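Local structure of kelch domain-containing protein (Colletotrichum graminicola M1.001, 5C86) at residues M169-F174 against D218-C223; G244-D249 against M300-D305. The protein probably oxidises alcohols at a copper centre, as a fungal alcohol oxidase of the galactose oxidase and glyoxal oxidase family (AA5). All coordinates share one frame; numbering follows the deposited sequence.

Contact 1: M169-F174 against D218-C223; sequences MQRGMF and DEDSMC
Met-169 and Met-222 pack against each other on the buried side of this contact, with the CB of Asp-220 beside them. The side chain of Met-169 bends at both chi2 and chi3, which lays its methyl against Met-222: CE lies 3.7 Å from CB of Met-222, and SD is equally close to CB of Asp-220. Met-222 starts with CG anti to its backbone N (chi1 180°) and then bends twice, bringing its CE to 3.4 Å from the carbonyl O of Phe-174.

Toward solvent, where Gln-170 is exposed and Arg-171 partly so, the contact is looser and partly bridged by water, although Asp-220 itself is buried. Gln-170 N donates to Asp-220 OD2 in a nearly straight bond of 3.0 Å, reaching the syn side of the carboxylate from 28° out of its plane, while OD1 accepts from the backbone N of Lys-196. The guanidinium of Arg-171 stands beyond salt-bridge distance of Asp-220, NH1 4.0 Å from OD2; one water in the guanidinium plane accepts from NH1 and donates to OD2, and a second joins NH1 to Glu-219 OE1 and the backbone N of Asp-220. Both segments belong to loops linking successive four-stranded antiparallel sheets, characteristic of a kelch beta-propeller, and Phe-174 meets the copper-binding Tyr-120 edge-to-face at the metal site, empty in this apo structure.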
# COMPACT_ATOMS: atom_id res chain seq x y z
N MET A 169 12.11 -5.65 -16.40
CA MET A 169 12.96 -6.72 -15.91
C MET A 169 13.55 -7.53 -17.09
O MET A 169 13.02 -7.51 -18.19
CB MET A 169 12.14 -7.71 -15.09
CG MET A 169 11.43 -7.04 -13.94
SD MET A 169 11.60 -7.98 -12.45
CE MET A 169 11.55 -9.72 -12.91
N GLN A 170 14.57 -8.31 -16.76
CA GLN A 170 15.29 -9.07 -17.80
C GLN A 170 14.48 -10.26 -18.32
O GLN A 170 14.62 -10.60 -19.47
CB GLN A 170 16.64 -9.54 -17.22
CG GLN A 170 17.75 -8.51 -17.05
CD GLN A 170 19.12 -9.13 -16.74
OE1 GLN A 170 19.38 -10.30 -17.01
NE2 GLN A 170 20.00 -8.33 -16.16
N ARG A 171 13.64 -10.87 -17.50
CA ARG A 171 13.01 -12.15 -17.77
C ARG A 171 11.55 -12.16 -17.34
O ARG A 171 11.14 -11.40 -16.42
CB ARG A 171 13.66 -13.28 -16.92
CG ARG A 171 15.18 -13.39 -17.02
CD ARG A 171 15.69 -14.33 -15.92
NE ARG A 171 17.13 -14.37 -15.69
CZ ARG A 171 17.87 -13.47 -15.03
NH1 ARG A 171 17.38 -12.33 -14.49
NH2 ARG A 171 19.16 -13.72 -14.91
N GLY A 172 10.83 -13.11 -17.89
CA GLY A 172 9.55 -13.56 -17.37
C GLY A 172 8.38 -12.73 -17.89
O GLY A 172 8.53 -11.78 -18.67
N MET A 173 7.22 -13.16 -17.42
CA MET A 173 5.93 -12.52 -17.74
C MET A 173 5.80 -11.16 -17.13
O MET A 173 6.39 -10.86 -16.09
CB MET A 173 4.77 -13.37 -17.18
CG MET A 173 4.79 -14.73 -17.79
SD MET A 173 4.14 -15.92 -16.64
CE MET A 173 2.65 -15.12 -15.97
N PHE A 174 5.02 -10.33 -17.80
CA PHE A 174 4.67 -8.97 -17.34
C PHE A 174 5.90 -8.24 -16.79
O PHE A 174 5.85 -7.71 -15.66
CB PHE A 174 3.57 -9.05 -16.29
CG PHE A 174 2.39 -9.93 -16.71
CD1 PHE A 174 1.81 -9.78 -17.95
CD2 PHE A 174 1.93 -10.90 -15.87
CE1 PHE A 174 0.74 -10.62 -18.32
CE2 PHE A 174 0.84 -11.69 -16.20
CZ PHE A 174 0.26 -11.54 -17.43
N ASP A 218 21.35 -6.82 -5.43
CA ASP A 218 20.10 -7.62 -5.61
C ASP A 218 19.88 -7.99 -7.05
O ASP A 218 20.39 -7.34 -8.03
CB ASP A 218 18.90 -6.79 -5.10
CG ASP A 218 17.68 -7.62 -4.70
OD1 ASP A 218 17.83 -8.85 -4.49
OD2 ASP A 218 16.56 -6.99 -4.58
N GLU A 219 19.14 -9.07 -7.21
CA GLU A 219 18.64 -9.50 -8.51
C GLU A 219 17.26 -8.87 -8.78
O GLU A 219 16.62 -8.31 -7.90
CB GLU A 219 18.55 -11.04 -8.61
CG GLU A 219 19.85 -11.86 -8.48
CD GLU A 219 20.99 -11.38 -9.36
OE1 GLU A 219 20.77 -10.87 -10.50
OE2 GLU A 219 22.14 -11.49 -8.90
N ASP A 220 16.78 -9.00 -9.99
CA ASP A 220 15.42 -8.63 -10.31
C ASP A 220 14.45 -9.40 -9.34
O ASP A 220 14.68 -10.57 -8.96
CB ASP A 220 15.08 -9.09 -11.69
CG ASP A 220 15.76 -8.27 -12.78
OD1 ASP A 220 16.30 -7.17 -12.54
OD2 ASP A 220 15.66 -8.71 -13.95
N SER A 221 13.39 -8.67 -8.88
CA SER A 221 12.64 -9.13 -7.71
C SER A 221 11.15 -8.85 -7.92
O SER A 221 10.49 -8.21 -7.11
CB SER A 221 13.11 -8.32 -6.49
OG SER A 221 14.43 -8.68 -6.09
N MET A 222 10.58 -9.50 -8.93
CA MET A 222 9.18 -9.32 -9.24
C MET A 222 8.34 -9.82 -8.07
O MET A 222 8.62 -10.89 -7.56
CB MET A 222 8.82 -10.10 -10.48
CG MET A 222 7.34 -9.99 -10.90
SD MET A 222 6.73 -8.32 -11.21
CE MET A 222 7.58 -7.88 -12.70
N CYS A 223 7.35 -9.01 -7.69
CA CYS A 223 6.45 -9.31 -6.58
C CYS A 223 7.17 -9.52 -5.29
O CYS A 223 6.70 -10.25 -4.41
CB CYS A 223 5.49 -10.45 -6.90
SG CYS A 223 4.45 -9.98 -8.35
O HOH W 1 18.39 -10.58 -11.98
O HOH W 2 14.92 -11.19 -14.47

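Contact 2: G244-D249 against M300-D305; sequences GYTGYD and MWLFSD
Two backbone hydrogen bonds join Gly-247 and Tyr-248 to the backbone N and O of Met-300. Gly-247 N donates to the carbonyl O of Met-300 at 2.8 Å, and Met-300 N returns a bond of 3.0 Å to the carbonyl O of Tyr-248. Both are almost straight at the hydrogen (171°), though neither segment forms a regular strand here.

Apolar side-chain contacts lie alongside this pairing. Tyr-245 presents the edge of its ring to Leu-302, with CD2 of the leucine in the ring plane and 3.6 Å from CE1. The same methyl also meets CG2 of Thr-246, which lies beside the threonine's backbone N while OG1 takes the position between N and the carbonyl carbon (chi1 63°). These loops connect strands within neighbouring four-stranded sheets of the kelch propeller, and the first brings Tyr-245 to the copper site, which holds no metal in this apo form: its side chain packs on the copper-binding Tyr-120, and its OH is hydrogen-bonded to Tyr-334 and His-178.

The bend of Met-300 at chi3 carries CE to 3.5 Å from the carbonyl O of Tyr-245, a buried oxygen with no hydrogen-bonding partner in the model.

A CH-pi interaction occupies the more exposed side. CA of Gly-247 lies over one face of Trp-301, 4.0 Å from the centroid of the six-membered ring and 25° off its normal, while CB of Thr-246 approaches the indole obliquely, 3.8 Å from CE3.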
# COMPACT_ATOMS: atom_id res chain seq x y z
N GLY A 244 11.81 -13.79 -12.05
CA GLY A 244 10.71 -13.72 -12.96
C GLY A 244 9.40 -13.76 -12.23
O GLY A 244 9.36 -14.13 -11.07
N TYR A 245 8.34 -13.45 -12.95
CA TYR A 245 6.98 -13.49 -12.36
C TYR A 245 6.66 -14.85 -11.78
O TYR A 245 6.04 -14.98 -10.71
CB TYR A 245 5.95 -13.04 -13.40
CG TYR A 245 4.69 -12.41 -12.85
CD1 TYR A 245 3.68 -13.16 -12.23
CD2 TYR A 245 4.50 -11.08 -12.94
CE1 TYR A 245 2.57 -12.51 -11.69
CE2 TYR A 245 3.41 -10.43 -12.45
CZ TYR A 245 2.43 -11.13 -11.80
OH TYR A 245 1.32 -10.53 -11.29
N THR A 246 7.08 -15.90 -12.49
CA THR A 246 6.91 -17.27 -12.04
C THR A 246 8.13 -18.05 -12.42
O THR A 246 8.98 -17.63 -13.24
CB THR A 246 5.69 -17.98 -12.68
OG1 THR A 246 5.89 -18.07 -14.10
CG2 THR A 246 4.41 -17.28 -12.38
N GLY A 247 8.20 -19.19 -11.82
CA GLY A 247 9.19 -20.19 -12.21
C GLY A 247 10.50 -20.22 -11.46
O GLY A 247 11.30 -21.16 -11.64
N TYR A 248 10.75 -19.24 -10.63
CA TYR A 248 11.96 -19.19 -9.82
C TYR A 248 11.64 -19.23 -8.36
O TYR A 248 10.55 -18.90 -7.93
CB TYR A 248 12.65 -17.86 -10.08
CG TYR A 248 13.17 -17.70 -11.48
CD1 TYR A 248 14.44 -18.18 -11.80
CD2 TYR A 248 12.40 -17.16 -12.45
CE1 TYR A 248 14.92 -18.05 -13.10
CE2 TYR A 248 12.87 -17.01 -13.75
CZ TYR A 248 14.11 -17.49 -14.05
OH TYR A 248 14.57 -17.35 -15.32
N ASP A 249 12.67 -19.51 -7.57
CA ASP A 249 12.55 -19.41 -6.09
C ASP A 249 12.63 -17.94 -5.75
O ASP A 249 13.50 -17.25 -6.27
CB ASP A 249 13.65 -20.16 -5.34
CG ASP A 249 13.42 -21.66 -5.34
OD1 ASP A 249 12.29 -22.12 -5.03
OD2 ASP A 249 14.37 -22.37 -5.61
N MET A 300 7.74 -19.70 -7.13
CA MET A 300 6.59 -18.82 -7.47
C MET A 300 5.79 -19.42 -8.63
O MET A 300 6.30 -19.49 -9.73
CB MET A 300 7.11 -17.42 -7.78
CG MET A 300 7.63 -16.74 -6.52
SD MET A 300 8.64 -15.27 -6.93
CE MET A 300 7.38 -14.23 -7.57
N TRP A 301 4.50 -19.63 -8.33
CA TRP A 301 3.48 -20.02 -9.31
C TRP A 301 2.17 -19.35 -8.96
O TRP A 301 1.86 -19.14 -7.77
CB TRP A 301 3.24 -21.52 -9.32
CG TRP A 301 4.41 -22.36 -9.74
CD1 TRP A 301 5.01 -23.25 -8.97
CD2 TRP A 301 5.12 -22.37 -11.01
NE1 TRP A 301 6.01 -23.88 -9.66
CE2 TRP A 301 6.14 -23.29 -10.89
CE3 TRP A 301 4.99 -21.67 -12.22
CZ2 TRP A 301 7.03 -23.55 -11.96
CZ3 TRP A 301 5.88 -21.94 -13.27
CH2 TRP A 301 6.88 -22.87 -13.09
N LEU A 302 1.41 -19.04 -9.98
CA LEU A 302 0.15 -18.33 -9.80
C LEU A 302 -0.96 -19.30 -9.36
O LEU A 302 -0.96 -20.48 -9.71
CB LEU A 302 -0.25 -17.58 -11.06
CG LEU A 302 0.81 -16.69 -11.72
CD1 LEU A 302 0.20 -15.82 -12.77
CD2 LEU A 302 1.48 -15.82 -10.66
N PHE A 303 -1.89 -18.79 -8.57
CA PHE A 303 -3.12 -19.54 -8.24
C PHE A 303 -2.78 -20.87 -7.59
O PHE A 303 -3.39 -21.95 -7.89
CB PHE A 303 -3.97 -19.75 -9.50
CG PHE A 303 -4.29 -18.48 -10.19
CD1 PHE A 303 -5.19 -17.56 -9.67
CD2 PHE A 303 -3.66 -18.14 -11.36
CE1 PHE A 303 -5.44 -16.37 -10.34
CE2 PHE A 303 -3.89 -16.94 -11.99
CZ PHE A 303 -4.76 -16.04 -11.48
N SER A 304 -1.80 -20.84 -6.70
CA SER A 304 -1.22 -21.98 -6.11
C SER A 304 -0.97 -21.79 -4.62
O SER A 304 -0.36 -20.77 -4.21
CB SER A 304 0.13 -22.29 -6.77
OG SER A 304 0.66 -23.47 -6.24
N ASP A 305 -1.40 -22.77 -3.85
CA ASP A 305 -1.17 -22.86 -2.41
C ASP A 305 0.13 -23.57 -2.04
O ASP A 305 0.42 -23.82 -0.85
CB ASP A 305 -2.39 -23.49 -1.66
CG ASP A 305 -3.54 -22.54 -1.52
OD1 ASP A 305 -3.40 -21.34 -1.77
OD2 ASP A 305 -4.62 -22.98 -1.12

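From the N terminus, 169-174 comes first, in the loop between strands 155-158 and 181-183; contact 1 closes when the chain, after strands 181-183 to 208-214, reaches 218-223. Contact 2 opens beyond strand 235-239 and closes at 300-305, before strand 313-316. The two follow in series, neither nested nor crossed: contact 1 ties loops that run from one propeller sheet to the next, contact 2 loops that join strands within a sheet. Their centres lie about 12 Å apart and they touch: Arg-171 packs on Tyr-248, and Met-222 lies against both Tyr-245 and Met-300. The edge-to-face rings of Phe-174 and Tyr-245 also join them beside the copper-binding Tyr-120.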